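Local coordinates for putative Xylose isomerase (Rhodospirillum rubrum, PDB 3QXB), which probably acts as a metal-dependent sugar isomerase of the xylose isomerase-like TIM-barrel family, binding iron and manganese ions, at residues Y98-A103 with T131-G136; I155-W160 with A198-R203; L175-V180 with I206-L211; D192-M197 with D234-W239. All coordinates share one frame; numbering follows the deposited sequence.

Interaction 1. Residues Y98-A103 with T131-G136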
loop_
_atom_site.group_PDB
_atom_site.type_symbol
_atom_site.label_atom_id
_atom_site.label_comp_id
_atom_site.label_asym_id
_atom_site.label_seq_id
_atom_site.Cartn_x
_atom_site.Cartn_y
_atom_site.Cartn_z
ATOM N N TYR A 98 3.973 -3.650 5.976
ATOM C CA TYR A 98 4.289 -4.350 7.224
ATOM C C TYR A 98 5.790 -4.562 7.359
ATOM O O TYR A 98 6.545 -4.416 6.364
ATOM C CB TYR A 98 3.481 -5.653 7.272
ATOM C CG TYR A 98 1.960 -5.354 7.232
ATOM C CD1 TYR A 98 1.314 -4.852 8.316
ATOM C CD2 TYR A 98 1.237 -5.485 6.068
ATOM C CE1 TYR A 98 -0.066 -4.553 8.295
ATOM C CE2 TYR A 98 -0.128 -5.178 6.021
ATOM C CZ TYR A 98 -0.769 -4.720 7.122
ATOM O OH TYR A 98 -2.116 -4.390 7.044
ATOM N N ASN A 99 6.207 -4.915 8.565
ATOM C CA ASN A 99 7.603 -4.960 8.965
ATOM C C ASN A 99 8.251 -6.317 8.748
ATOM O O ASN A 99 9.453 -6.410 8.621
ATOM C CB ASN A 99 7.779 -4.472 10.407
ATOM C CG ASN A 99 7.609 -2.950 10.535
ATOM O OD1 ASN A 99 6.581 -2.449 10.179
ATOM N ND2 ASN A 99 8.622 -2.228 11.078
ATOM N N HIS A 100 7.443 -7.372 8.696
ATOM C CA HIS A 100 7.913 -8.702 8.373
ATOM C C HIS A 100 9.132 -9.155 9.204
ATOM O O HIS A 100 9.063 -9.164 10.451
ATOM C CB HIS A 100 8.129 -8.813 6.851
ATOM C CG HIS A 100 6.885 -8.537 6.056
ATOM N ND1 HIS A 100 5.710 -9.237 6.245
ATOM C CD2 HIS A 100 6.632 -7.629 5.077
ATOM C CE1 HIS A 100 4.789 -8.764 5.416
ATOM N NE2 HIS A 100 5.325 -7.794 4.698
ATOM N N PHE A 101 10.210 -9.523 8.514
ATOM C CA PHE A 101 11.327 -10.228 9.115
ATOM C C PHE A 101 12.129 -9.439 10.127
ATOM O O PHE A 101 12.829 -10.033 10.966
ATOM C CB PHE A 101 12.254 -10.800 8.036
ATOM C CG PHE A 101 11.576 -11.798 7.139
ATOM C CD1 PHE A 101 11.444 -13.132 7.565
ATOM C CD2 PHE A 101 11.007 -11.402 5.908
ATOM C CE1 PHE A 101 10.824 -14.064 6.762
ATOM C CE2 PHE A 101 10.361 -12.311 5.101
ATOM C CZ PHE A 101 10.269 -13.652 5.516
ATOM N N LEU A 102 12.015 -8.120 10.098
ATOM C CA LEU A 102 12.736 -7.287 11.100
ATOM C C LEU A 102 11.811 -6.679 12.184
ATOM O O LEU A 102 12.231 -5.843 13.003
ATOM C CB LEU A 102 13.576 -6.233 10.397
ATOM C CG LEU A 102 14.572 -6.771 9.362
ATOM C CD1 LEU A 102 15.387 -5.636 8.728
ATOM C CD2 LEU A 102 15.539 -7.809 9.913
ATOM N N ALA A 103 10.568 -7.164 12.227
ATOM C CA ALA A 103 9.570 -6.675 13.167
ATOM C C ALA A 103 9.992 -6.861 14.646
ATOM O O ALA A 103 10.829 -7.692 14.967
ATOM C CB ALA A 103 8.194 -7.380 12.887
ATOM N N THR A 131 10.704 -15.652 -6.653
ATOM C CA THR A 131 9.943 -14.606 -5.957
ATOM C C THR A 131 10.896 -13.850 -5.050
ATOM O O THR A 131 12.015 -14.307 -4.778
ATOM C CB THR A 131 8.731 -15.162 -5.156
ATOM O OG1 THR A 131 7.840 -14.086 -4.770
ATOM C CG2 THR A 131 9.181 -15.930 -3.924
ATOM N N GLY A 132 10.498 -12.645 -4.677
ATOM C CA GLY A 132 11.282 -11.846 -3.769
ATOM C C GLY A 132 10.519 -10.663 -3.176
ATOM O O GLY A 132 9.343 -10.402 -3.523
HETATM N N MSE A 133 11.191 -9.958 -2.280
HETATM C CA MSE A 133 10.650 -8.794 -1.631
HETATM C C MSE A 133 11.770 -8.073 -0.863
HETATM O O MSE A 133 12.862 -8.638 -0.684
HETATM C CB MSE A 133 9.529 -9.209 -0.656
HETATM C CG MSE A 133 9.969 -10.264 0.384
HETATM SE SE MSE A 133 8.621 -10.950 1.603
HETATM C CE MSE A 133 8.598 -9.468 2.806
ATOM N N PRO A 134 11.500 -6.844 -0.408
ATOM C CA PRO A 134 12.378 -6.234 0.588
ATOM C C PRO A 134 12.391 -7.088 1.838
ATOM O O PRO A 134 11.434 -7.800 2.129
ATOM C CB PRO A 134 11.744 -4.863 0.860
ATOM C CG PRO A 134 10.782 -4.635 -0.308
ATOM C CD PRO A 134 10.392 -5.963 -0.820
ATOM N N PHE A 135 13.491 -7.025 2.561
ATOM C CA PHE A 135 13.754 -7.937 3.651
ATOM C C PHE A 135 12.847 -7.697 4.859
ATOM O O PHE A 135 12.528 -8.632 5.583
ATOM C CB PHE A 135 15.221 -7.792 4.072
ATOM C CG PHE A 135 15.778 -8.966 4.819
ATOM C CD1 PHE A 135 15.877 -10.203 4.221
ATOM C CD2 PHE A 135 16.302 -8.807 6.074
ATOM C CE1 PHE A 135 16.471 -11.253 4.868
ATOM C CE2 PHE A 135 16.867 -9.884 6.738
ATOM C CZ PHE A 135 16.942 -11.095 6.145
ATOM N N GLY A 136 12.458 -6.447 5.086
ATOM C CA GLY A 136 11.646 -6.102 6.274
ATOM C C GLY A 136 12.104 -4.816 6.912
ATOM O O GLY A 136 12.976 -4.114 6.373
#

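Interaction 2. Residues I155-W160 with A198-R203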
loop_
_atom_site.group_PDB
_atom_site.type_symbol
_atom_site.label_atom_id
_atom_site.label_comp_id
_atom_site.label_asym_id
_atom_site.label_seq_id
_atom_site.Cartn_x
_atom_site.Cartn_y
_atom_site.Cartn_z
ATOM N N ILE A 155 17.633 -13.931 13.561
ATOM C CA ILE A 155 16.409 -14.694 13.399
ATOM C C ILE A 155 15.933 -14.595 11.956
ATOM O O ILE A 155 15.539 -15.592 11.365
ATOM C CB ILE A 155 15.362 -14.227 14.397
ATOM C CG1 ILE A 155 15.785 -14.694 15.805
ATOM C CG2 ILE A 155 13.938 -14.728 13.988
ATOM C CD1 ILE A 155 15.239 -13.847 16.952
ATOM N N ALA A 156 15.967 -13.390 11.392
ATOM C CA ALA A 156 15.484 -13.167 10.052
ATOM C C ALA A 156 16.268 -14.028 9.079
ATOM O O ALA A 156 15.692 -14.664 8.228
ATOM C CB ALA A 156 15.582 -11.717 9.676
ATOM N N ARG A 157 17.598 -14.005 9.199
ATOM C CA ARG A 157 18.502 -14.780 8.331
ATOM C C ARG A 157 18.199 -16.284 8.399
ATOM O O ARG A 157 18.109 -16.952 7.372
ATOM C CB ARG A 157 19.980 -14.473 8.694
ATOM C CG ARG A 157 20.961 -15.650 8.615
ATOM C CD ARG A 157 22.395 -15.202 8.953
ATOM N NE ARG A 157 22.639 -15.028 10.389
ATOM C CZ ARG A 157 23.507 -14.170 10.913
ATOM N NH1 ARG A 157 24.214 -13.386 10.130
ATOM N NH2 ARG A 157 23.647 -14.069 12.230
ATOM N N ASP A 158 17.999 -16.803 9.606
ATOM C CA ASP A 158 17.645 -18.195 9.778
ATOM C C ASP A 158 16.287 -18.464 9.111
ATOM O O ASP A 158 16.107 -19.483 8.492
ATOM C CB ASP A 158 17.617 -18.603 11.259
ATOM C CG ASP A 158 19.011 -18.666 11.884
ATOM O OD1 ASP A 158 20.029 -18.717 11.125
ATOM O OD2 ASP A 158 19.084 -18.646 13.139
HETATM N N MSE A 159 15.360 -17.530 9.198
HETATM C CA MSE A 159 14.073 -17.694 8.511
HETATM C C MSE A 159 14.232 -17.846 6.997
HETATM O O MSE A 159 13.536 -18.660 6.380
HETATM C CB MSE A 159 13.153 -16.543 8.810
HETATM C CG MSE A 159 12.582 -16.614 10.219
HETATM SE SE MSE A 159 11.376 -15.215 10.609
HETATM C CE MSE A 159 10.800 -15.840 12.261
ATOM N N TRP A 160 15.101 -17.029 6.389
ATOM C CA TRP A 160 15.232 -17.037 4.941
ATOM C C TRP A 160 15.885 -18.322 4.477
ATOM O O TRP A 160 15.603 -18.798 3.380
ATOM C CB TRP A 160 15.989 -15.809 4.404
ATOM C CG TRP A 160 15.050 -14.630 4.188
ATOM C CD1 TRP A 160 14.442 -13.898 5.142
ATOM C CD2 TRP A 160 14.607 -14.104 2.935
ATOM N NE1 TRP A 160 13.640 -12.936 4.575
ATOM C CE2 TRP A 160 13.709 -13.051 3.219
ATOM C CE3 TRP A 160 14.852 -14.433 1.602
ATOM C CZ2 TRP A 160 13.108 -12.296 2.221
ATOM C CZ3 TRP A 160 14.241 -13.696 0.618
ATOM C CH2 TRP A 160 13.371 -12.643 0.932
ATOM N N ALA A 198 26.718 -12.435 1.634
ATOM C CA ALA A 198 27.820 -13.249 2.124
ATOM C C ALA A 198 27.334 -14.223 3.212
ATOM O O ALA A 198 27.764 -15.362 3.259
ATOM C CB ALA A 198 28.955 -12.353 2.684
ATOM N N ASP A 199 26.456 -13.744 4.094
ATOM C CA ASP A 199 25.917 -14.541 5.173
ATOM C C ASP A 199 25.138 -15.726 4.619
ATOM O O ASP A 199 25.247 -16.827 5.130
ATOM C CB ASP A 199 24.943 -13.692 6.053
ATOM C CG ASP A 199 25.656 -12.851 7.096
ATOM O OD1 ASP A 199 26.909 -12.944 7.221
ATOM O OD2 ASP A 199 24.949 -12.050 7.779
ATOM N N LEU A 200 24.342 -15.489 3.585
ATOM C CA LEU A 200 23.479 -16.530 3.022
ATOM C C LEU A 200 24.201 -17.451 1.991
ATOM O O LEU A 200 23.795 -18.578 1.799
ATOM C CB LEU A 200 22.206 -15.932 2.440
ATOM C CG LEU A 200 21.179 -15.208 3.350
ATOM C CD1 LEU A 200 20.020 -14.588 2.565
ATOM C CD2 LEU A 200 20.674 -16.127 4.388
ATOM N N ASP A 201 25.264 -16.982 1.348
ATOM C CA ASP A 201 25.904 -17.807 0.311
ATOM C C ASP A 201 26.443 -19.111 0.916
ATOM O O ASP A 201 27.101 -19.112 1.967
ATOM C CB ASP A 201 27.020 -17.077 -0.447
ATOM C CG ASP A 201 27.442 -17.829 -1.719
ATOM O OD1 ASP A 201 26.594 -18.517 -2.319
ATOM O OD2 ASP A 201 28.611 -17.741 -2.128
ATOM N N GLY A 202 26.136 -20.214 0.239
ATOM C CA GLY A 202 26.467 -21.553 0.696
ATOM C C GLY A 202 25.557 -22.156 1.762
ATOM O O GLY A 202 25.774 -23.275 2.191
ATOM N N ARG A 203 24.585 -21.408 2.239
ATOM C CA ARG A 203 23.708 -21.852 3.316
ATOM C C ARG A 203 22.301 -22.150 2.804
ATOM O O ARG A 203 21.496 -22.702 3.545
ATOM C CB ARG A 203 23.562 -20.743 4.363
ATOM C CG ARG A 203 24.768 -20.382 5.096
ATOM C CD ARG A 203 24.458 -19.437 6.239
ATOM N NE ARG A 203 23.857 -20.155 7.350
ATOM C CZ ARG A 203 23.474 -19.606 8.504
ATOM N NH1 ARG A 203 23.653 -18.315 8.747
ATOM N NH2 ARG A 203 22.924 -20.378 9.434
HETATM O O HOH W 1 22.730 -18.757 11.605
#

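Interaction 3. Residues L175-V180 with I206-L211. With FE (Fe (III) ion), chain E.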
loop_
_atom_site.group_PDB
_atom_site.type_symbol
_atom_site.label_atom_id
_atom_site.label_comp_id
_atom_site.label_asym_id
_atom_site.label_seq_id
_atom_site.Cartn_x
_atom_site.Cartn_y
_atom_site.Cartn_z
ATOM N N LEU A 175 15.281 -16.964 -4.885
ATOM C CA LEU A 175 14.600 -15.918 -4.095
ATOM C C LEU A 175 15.368 -14.598 -4.236
ATOM O O LEU A 175 16.610 -14.613 -4.419
ATOM C CB LEU A 175 14.495 -16.295 -2.632
ATOM C CG LEU A 175 13.669 -17.506 -2.269
ATOM C CD1 LEU A 175 13.749 -17.689 -0.725
ATOM C CD2 LEU A 175 12.189 -17.414 -2.793
ATOM N N TYR A 176 14.653 -13.471 -4.151
ATOM C CA TYR A 176 15.308 -12.153 -4.186
ATOM C C TYR A 176 15.017 -11.300 -2.945
ATOM O O TYR A 176 13.936 -11.377 -2.360
ATOM C CB TYR A 176 14.897 -11.303 -5.381
ATOM C CG TYR A 176 14.936 -11.941 -6.725
ATOM C CD1 TYR A 176 16.112 -12.035 -7.456
ATOM C CD2 TYR A 176 13.793 -12.385 -7.299
ATOM C CE1 TYR A 176 16.115 -12.581 -8.706
ATOM C CE2 TYR A 176 13.789 -12.929 -8.528
ATOM C CZ TYR A 176 14.940 -13.042 -9.219
ATOM O OH TYR A 176 14.881 -13.584 -10.448
ATOM N N VAL A 177 16.009 -10.480 -2.587
ATOM C CA VAL A 177 15.884 -9.447 -1.574
ATOM C C VAL A 177 16.118 -8.118 -2.261
ATOM O O VAL A 177 17.105 -7.960 -2.968
ATOM C CB VAL A 177 16.931 -9.612 -0.441
ATOM C CG1 VAL A 177 16.830 -8.434 0.545
ATOM C CG2 VAL A 177 16.718 -10.933 0.253
ATOM N N GLU A 178 15.234 -7.143 -2.032
ATOM C CA GLU A 178 15.395 -5.811 -2.606
ATOM C C GLU A 178 15.869 -4.833 -1.561
ATOM O O GLU A 178 15.101 -4.518 -0.635
ATOM C CB GLU A 178 14.044 -5.294 -3.177
ATOM C CG GLU A 178 14.052 -3.842 -3.545
ATOM C CD GLU A 178 12.789 -3.390 -4.276
ATOM O OE1 GLU A 178 11.716 -3.993 -4.085
ATOM O OE2 GLU A 178 12.865 -2.393 -5.013
ATOM N N PRO A 179 17.108 -4.328 -1.687
ATOM C CA PRO A 179 17.515 -3.316 -0.741
ATOM C C PRO A 179 16.718 -2.008 -0.879
ATOM O O PRO A 179 16.169 -1.696 -1.956
ATOM C CB PRO A 179 19.004 -3.084 -1.083
ATOM C CG PRO A 179 19.441 -4.379 -1.666
ATOM C CD PRO A 179 18.259 -4.790 -2.498
ATOM N N VAL A 180 16.668 -1.264 0.218
ATOM C CA VAL A 180 15.812 -0.101 0.331
ATOM C C VAL A 180 16.533 1.122 0.930
ATOM O O VAL A 180 17.455 0.949 1.750
ATOM C CB VAL A 180 14.612 -0.412 1.234
ATOM C CG1 VAL A 180 13.691 -1.409 0.535
ATOM C CG2 VAL A 180 15.126 -0.965 2.549
ATOM N N ILE A 206 18.515 -23.095 -2.528
ATOM C CA ILE A 206 18.529 -22.391 -3.792
ATOM C C ILE A 206 19.166 -21.005 -3.534
ATOM O O ILE A 206 19.180 -20.504 -2.412
ATOM C CB ILE A 206 17.083 -22.253 -4.428
ATOM C CG1 ILE A 206 16.129 -21.605 -3.438
ATOM C CG2 ILE A 206 16.573 -23.634 -4.928
ATOM C CD1 ILE A 206 14.766 -21.041 -4.002
ATOM N N PRO A 207 19.686 -20.373 -4.578
ATOM C CA PRO A 207 20.304 -19.071 -4.345
ATOM C C PRO A 207 19.331 -17.986 -3.901
ATOM O O PRO A 207 18.186 -17.937 -4.360
ATOM C CB PRO A 207 20.888 -18.729 -5.712
ATOM C CG PRO A 207 20.079 -19.612 -6.688
ATOM C CD PRO A 207 19.885 -20.853 -5.957
ATOM N N VAL A 208 19.793 -17.134 -3.001
ATOM C CA VAL A 208 19.085 -15.889 -2.647
ATOM C C VAL A 208 19.961 -14.791 -3.216
ATOM O O VAL A 208 21.174 -14.737 -2.971
ATOM C CB VAL A 208 18.887 -15.762 -1.112
ATOM C CG1 VAL A 208 18.228 -14.425 -0.696
ATOM C CG2 VAL A 208 18.102 -16.959 -0.586
ATOM N N ARG A 209 19.364 -13.933 -4.021
ATOM C CA ARG A 209 20.120 -12.923 -4.749
ATOM C C ARG A 209 19.473 -11.564 -4.521
ATOM O O ARG A 209 18.422 -11.452 -3.907
ATOM C CB ARG A 209 20.150 -13.281 -6.249
ATOM C CG ARG A 209 20.972 -14.538 -6.595
ATOM C CD ARG A 209 22.476 -14.279 -6.420
ATOM N NE ARG A 209 23.262 -15.489 -6.613
ATOM C CZ ARG A 209 23.679 -16.291 -5.633
ATOM N NH1 ARG A 209 23.364 -16.070 -4.342
ATOM N NH2 ARG A 209 24.383 -17.353 -5.948
ATOM N N LEU A 210 20.124 -10.527 -5.053
ATOM C CA LEU A 210 19.659 -9.165 -4.927
ATOM C C LEU A 210 18.873 -8.778 -6.179
ATOM O O LEU A 210 19.221 -9.173 -7.293
ATOM C CB LEU A 210 20.835 -8.199 -4.737
ATOM C CG LEU A 210 21.675 -8.401 -3.465
ATOM C CD1 LEU A 210 22.971 -7.584 -3.544
ATOM C CD2 LEU A 210 20.847 -7.998 -2.235
ATOM N N LEU A 211 17.783 -8.046 -5.962
ATOM C CA LEU A 211 17.157 -7.262 -7.007
ATOM C C LEU A 211 17.372 -5.803 -6.610
ATOM O O LEU A 211 17.032 -5.419 -5.519
ATOM C CB LEU A 211 15.683 -7.642 -7.174
ATOM C CG LEU A 211 14.874 -6.815 -8.180
ATOM C CD1 LEU A 211 13.704 -7.647 -8.770
ATOM C CD2 LEU A 211 14.379 -5.489 -7.522
HETATM FE FE FE E . 11.424 -1.578 -6.427
HETATM O O HOH W 2 10.291 -0.276 -4.876
HETATM O O HOH W 3 9.912 -3.025 -5.525
#

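Interaction 4. Residues D192-M197 with D234-W239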
loop_
_atom_site.group_PDB
_atom_site.type_symbol
_atom_site.label_atom_id
_atom_site.label_comp_id
_atom_site.label_asym_id
_atom_site.label_seq_id
_atom_site.Cartn_x
_atom_site.Cartn_y
_atom_site.Cartn_z
ATOM N N ASP A 192 25.499 -3.246 3.291
ATOM C CA ASP A 192 24.490 -4.110 3.888
ATOM C C ASP A 192 24.149 -5.284 2.961
ATOM O O ASP A 192 24.121 -6.458 3.375
ATOM C CB ASP A 192 23.177 -3.369 4.142
ATOM C CG ASP A 192 23.256 -2.282 5.208
ATOM O OD1 ASP A 192 24.156 -2.272 6.059
ATOM O OD2 ASP A 192 22.337 -1.442 5.215
ATOM N N ALA A 193 23.853 -4.972 1.712
ATOM C CA ALA A 193 23.483 -6.024 0.764
ATOM C C ALA A 193 24.617 -7.059 0.596
ATOM O O ALA A 193 24.354 -8.259 0.577
ATOM C CB ALA A 193 23.054 -5.430 -0.577
ATOM N N ALA A 194 25.875 -6.616 0.526
ATOM C CA ALA A 194 27.007 -7.564 0.432
ATOM C C ALA A 194 27.084 -8.461 1.679
ATOM O O ALA A 194 27.355 -9.651 1.576
ATOM C CB ALA A 194 28.322 -6.823 0.224
ATOM N N ARG A 195 26.816 -7.898 2.853
ATOM C CA ARG A 195 26.864 -8.669 4.060
ATOM C C ARG A 195 25.751 -9.749 4.079
ATOM O O ARG A 195 26.002 -10.889 4.412
ATOM C CB ARG A 195 26.730 -7.759 5.289
ATOM C CG ARG A 195 26.273 -8.525 6.541
ATOM C CD ARG A 195 26.274 -7.690 7.806
ATOM N NE ARG A 195 26.011 -8.560 8.958
ATOM C CZ ARG A 195 25.581 -8.155 10.157
ATOM N NH1 ARG A 195 25.294 -6.878 10.402
ATOM N NH2 ARG A 195 25.411 -9.045 11.116
ATOM N N LEU A 196 24.519 -9.364 3.753
ATOM C CA LEU A 196 23.426 -10.325 3.724
ATOM C C LEU A 196 23.745 -11.419 2.763
ATOM O O LEU A 196 23.586 -12.573 3.088
ATOM C CB LEU A 196 22.101 -9.664 3.320
ATOM C CG LEU A 196 20.876 -10.586 3.149
ATOM C CD1 LEU A 196 20.420 -11.274 4.434
ATOM C CD2 LEU A 196 19.743 -9.747 2.555
HETATM N N MSE A 197 24.213 -11.057 1.569
HETATM C CA MSE A 197 24.590 -12.049 0.533
HETATM C C MSE A 197 25.696 -12.985 0.986
HETATM O O MSE A 197 25.623 -14.201 0.728
HETATM C CB MSE A 197 24.989 -11.365 -0.772
HETATM C CG MSE A 197 23.789 -10.722 -1.499
HETATM SE SE MSE A 197 22.639 -12.091 -2.151
HETATM C CE MSE A 197 21.223 -11.818 -1.037
ATOM N N ASP A 234 30.590 -2.519 -7.589
ATOM C CA ASP A 234 31.859 -2.750 -6.883
ATOM C C ASP A 234 31.699 -3.689 -5.683
ATOM O O ASP A 234 32.500 -4.577 -5.468
ATOM C CB ASP A 234 32.493 -1.437 -6.419
ATOM C CG ASP A 234 32.959 -0.557 -7.585
ATOM O OD1 ASP A 234 33.195 -1.092 -8.695
ATOM O OD2 ASP A 234 33.053 0.683 -7.387
ATOM N N LEU A 235 30.636 -3.522 -4.911
ATOM C CA LEU A 235 30.473 -4.310 -3.703
ATOM C C LEU A 235 29.582 -5.563 -3.903
ATOM O O LEU A 235 29.705 -6.540 -3.160
ATOM C CB LEU A 235 29.930 -3.406 -2.581
ATOM C CG LEU A 235 30.826 -2.258 -2.095
ATOM C CD1 LEU A 235 30.235 -1.745 -0.794
ATOM C CD2 LEU A 235 32.354 -2.626 -1.940
ATOM N N CYS A 236 28.681 -5.532 -4.887
ATOM C CA CYS A 236 27.603 -6.540 -4.993
ATOM C C CYS A 236 27.408 -7.223 -6.357
ATOM O O CYS A 236 26.554 -8.069 -6.480
ATOM C CB CYS A 236 26.279 -5.908 -4.575
ATOM S SG CYS A 236 26.230 -5.292 -2.869
ATOM N N GLN A 237 28.191 -6.875 -7.371
ATOM C CA GLN A 237 27.921 -7.368 -8.722
ATOM C C GLN A 237 27.570 -8.870 -8.862
ATOM O O GLN A 237 26.563 -9.179 -9.497
ATOM C CB GLN A 237 29.057 -7.049 -9.701
ATOM C CG GLN A 237 28.716 -7.610 -11.100
ATOM C CD GLN A 237 29.583 -7.107 -12.221
ATOM O OE1 GLN A 237 30.581 -6.440 -12.010
ATOM N NE2 GLN A 237 29.178 -7.418 -13.430
ATOM N N PRO A 238 28.391 -9.790 -8.301
ATOM C CA PRO A 238 28.096 -11.215 -8.468
ATOM C C PRO A 238 26.687 -11.627 -8.019
ATOM O O PRO A 238 26.176 -12.642 -8.479
ATOM C CB PRO A 238 29.143 -11.921 -7.589
ATOM C CG PRO A 238 30.155 -10.929 -7.283
ATOM C CD PRO A 238 29.578 -9.574 -7.460
ATOM N N TRP A 239 26.081 -10.858 -7.117
ATOM C CA TRP A 239 24.794 -11.210 -6.561
ATOM C C TRP A 239 23.557 -10.518 -7.149
ATOM O O TRP A 239 22.455 -10.882 -6.799
ATOM C CB TRP A 239 24.803 -10.975 -5.058
ATOM C CG TRP A 239 25.816 -11.788 -4.293
ATOM C CD1 TRP A 239 25.876 -13.156 -4.152
ATOM C CD2 TRP A 239 26.908 -11.261 -3.550
ATOM N NE1 TRP A 239 26.961 -13.506 -3.364
ATOM C CE2 TRP A 239 27.602 -12.358 -2.975
ATOM C CE3 TRP A 239 27.361 -9.963 -3.295
ATOM C CZ2 TRP A 239 28.717 -12.187 -2.169
ATOM C CZ3 TRP A 239 28.488 -9.796 -2.482
ATOM C CH2 TRP A 239 29.155 -10.901 -1.940
#

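Interaction 1. Residues Y98-A103 with T131-G136
The carbonyl oxygen of Asn-99 has two neighbours: CA of Gly-136 packs against it from the other segment at 3.2 Å, and N of Leu-102 sends it a weak hydrogen bond of 3.4 Å that closes a type II' turn. Glycine suits position 136, with its unusual phi of 138° and its CA pressed close to the turn. One residue back, O of Phe-135 is buried without a hydrogen-bond partner; it faces the edge of the Phe-101 ring, near the ring plane, with CD2 of Phe-101 3.2 Å away.

Met-133, present as selenomethionine, reaches the turn. CG sits between the backbone N and the carbonyl carbon (chi1 55°), and a bend at chi3 carries the terminal methyl to His-100, where Met-133 CE comes within 3.5 Å of CD2. The same CE lies at the edge of Phe-101, 4.1 Å from CE2. A slim, flexible chain suits a place where it must touch two rings at once. His-100 itself is held by a hydrogen bond from NE2 to Ser-95 O and by stacking on His-115. Further along the loop, CD2 of Leu-102 meets CE2 of Phe-135 at 4.0 Å, the side chains crossing at about a right angle.

Tyr-98 and Asn-99 reach Tyr-56 and Lys-31 of the second subunit. Here the loop between helices 93-96 and 106-125 folds over the C-terminal end of strand 130-133, the end at which a TIM barrel carries its active site.

Interaction 2. Residues I155-W160 with A198-R203
Asp-199, near the end of helix 190-200, faces Arg-157 of helix 146-170; the two are neighbouring helices in the outer layer of the TIM barrel. OD2 of Asp-199 meets the guanidinium edge of Arg-157, 2.8 Å from NH1, in a salt bridge whose hydrogen bond is bent (124°) and weak. The planes of the two groups stand 68° apart. Arg-157 was modelled in two conformers, so its contacts hold for one of them and are less certain; the same OD2 is also hydrogen-bonded to Tyr-153 OH.

Leu-200 is buried, on the barrel side of the charged pair. Its CD2 lies 4.0 Å from the backbone O of Arg-157, and the residue also packs on Ile-161 and Val-208, an apolar place that suits a branched side chain.

After the helix the backbone swings round at Gly-202, which has positive phi, and Arg-203 comes back toward helix 146-170. A bend at chi3 (76°) brings its guanidinium obliquely across the aliphatic part of Arg-157, NH1 of Arg-203 sitting 3.4 Å from CD of Arg-157. Asp-158 probably offsets some of the positive charge through a long salt bridge, its OD1 3.7 Å from NH2 of Arg-203. A water bridges that gap, lying in the plane of the Arg-203 guanidinium, accepting from NH2 at 2.7 Å and donating to Asp-158 OD1.

Interaction 3. Residues L175-V180 with I206-L211
Arg-209 joins the two strands through both of its backbone polar groups: its N donates to O of Leu-175 at 2.9 Å, and its O accepts from N of Val-177 at the same length. Leu-175 N to Pro-207 O extends the ladder at one end, almost straight at 172°. At the other, Leu-211 N reaches Val-177 O at 3.1 Å from above the carbonyl plane. The strands run 46° apart in direction.

Beyond the ladder, Glu-178 and Leu-211 run side by side. The glutamate is extended, with CG opposite the backbone N (chi1 169°), which carries OE2 to the iron ion, 2.2 Å away. Two waters, Asp-213, His-244 and Glu-286 complete the coordination.

Leu-175, Val-177, Val-208 and Leu-210 share the face turned to the outer helices, where branched apolar chains pack together: CG2 of Val-177 touches CG1 of Val-208 at 3.9 Å. Pro-179 CG prolongs this layer onto CD2 of Leu-210. On the other face Tyr-176 CB packs on Leu-211 CB at 4.2 Å, toward the barrel interior.

Two parallel strands joined through helix 190-200 form a beta-alpha-beta unit of the TIM barrel, with a metal ligand just past the C-terminal end of strand 174-177, as in xylose isomerase-like enzymes.

Interaction 4. Residues D192-M197 with D234-W239
With CG anti to the carbonyl carbon, Met-197 bends at chi2 (-69°) and again at chi3 (111°), which lays it along the indole of Trp-239, whose CG also stands opposite its own carbonyl carbon. The result is a CH-pi contact: CB of Met-197, a selenomethionine here, lies over one face, 3.5 Å from the centroid of the five-membered ring. Its nearest ring atom is CD2 of Trp-239 at 3.4 Å. The selenium follows in an oblique Met-aromatic contact, SE being 4.3 Å from the same centroid, as the two side chains slide past each other in opposite directions. A long, polarisable chain suits a broad aromatic face.

One helical turn earlier the small side chains of Ala-193 and Ala-194 suit the close approach of the backbones, with CA of Ala-194 and CA of Cys-236 5.6 Å apart. CB of Ala-194 abuts CZ3 of Trp-239 at 4.0 Å and O of Leu-235 at 3.7 Å. SG of Cys-236 packs against helix 190-200, 3.9 Å from CB of Ala-193.

Helix 190-200 thus packs on the end of helix 229-236 and the 3-10 turn after it, outside the barrel. Beneath them runs strand 208-213: Ala-193, Met-197 and Cys-236 all rest on Leu-210, while Trp-239, about to enter strand 240-245, is hydrogen-bonded to Leu-210 through the backbone.

Overall arrangement
Interaction 3 is the barrel-wall part of the group, with the others around it. Interaction 1 joins it through strand pairing, Thr-131 O lying 2.8 Å from Tyr-176 N. Interaction 4 does so just before the next strand, through a probable hydrogen bond from Leu-210 N to Trp-239 O at 2.9 Å. Trp-160 of interaction 2 touches interactions 1 and 3: its NE1 is 3.3 Å from CE1 of Phe-135, and CZ3 of Trp-160 is 3.7 Å from CG2 of Val-177. Interactions 2 and 4 use helix 190-200. Only interaction 3 supplies a metal ligand; the side chain of Met-133 is about 10 Å from the iron. The side chain of Ala-193 is about 14 Å from the iron.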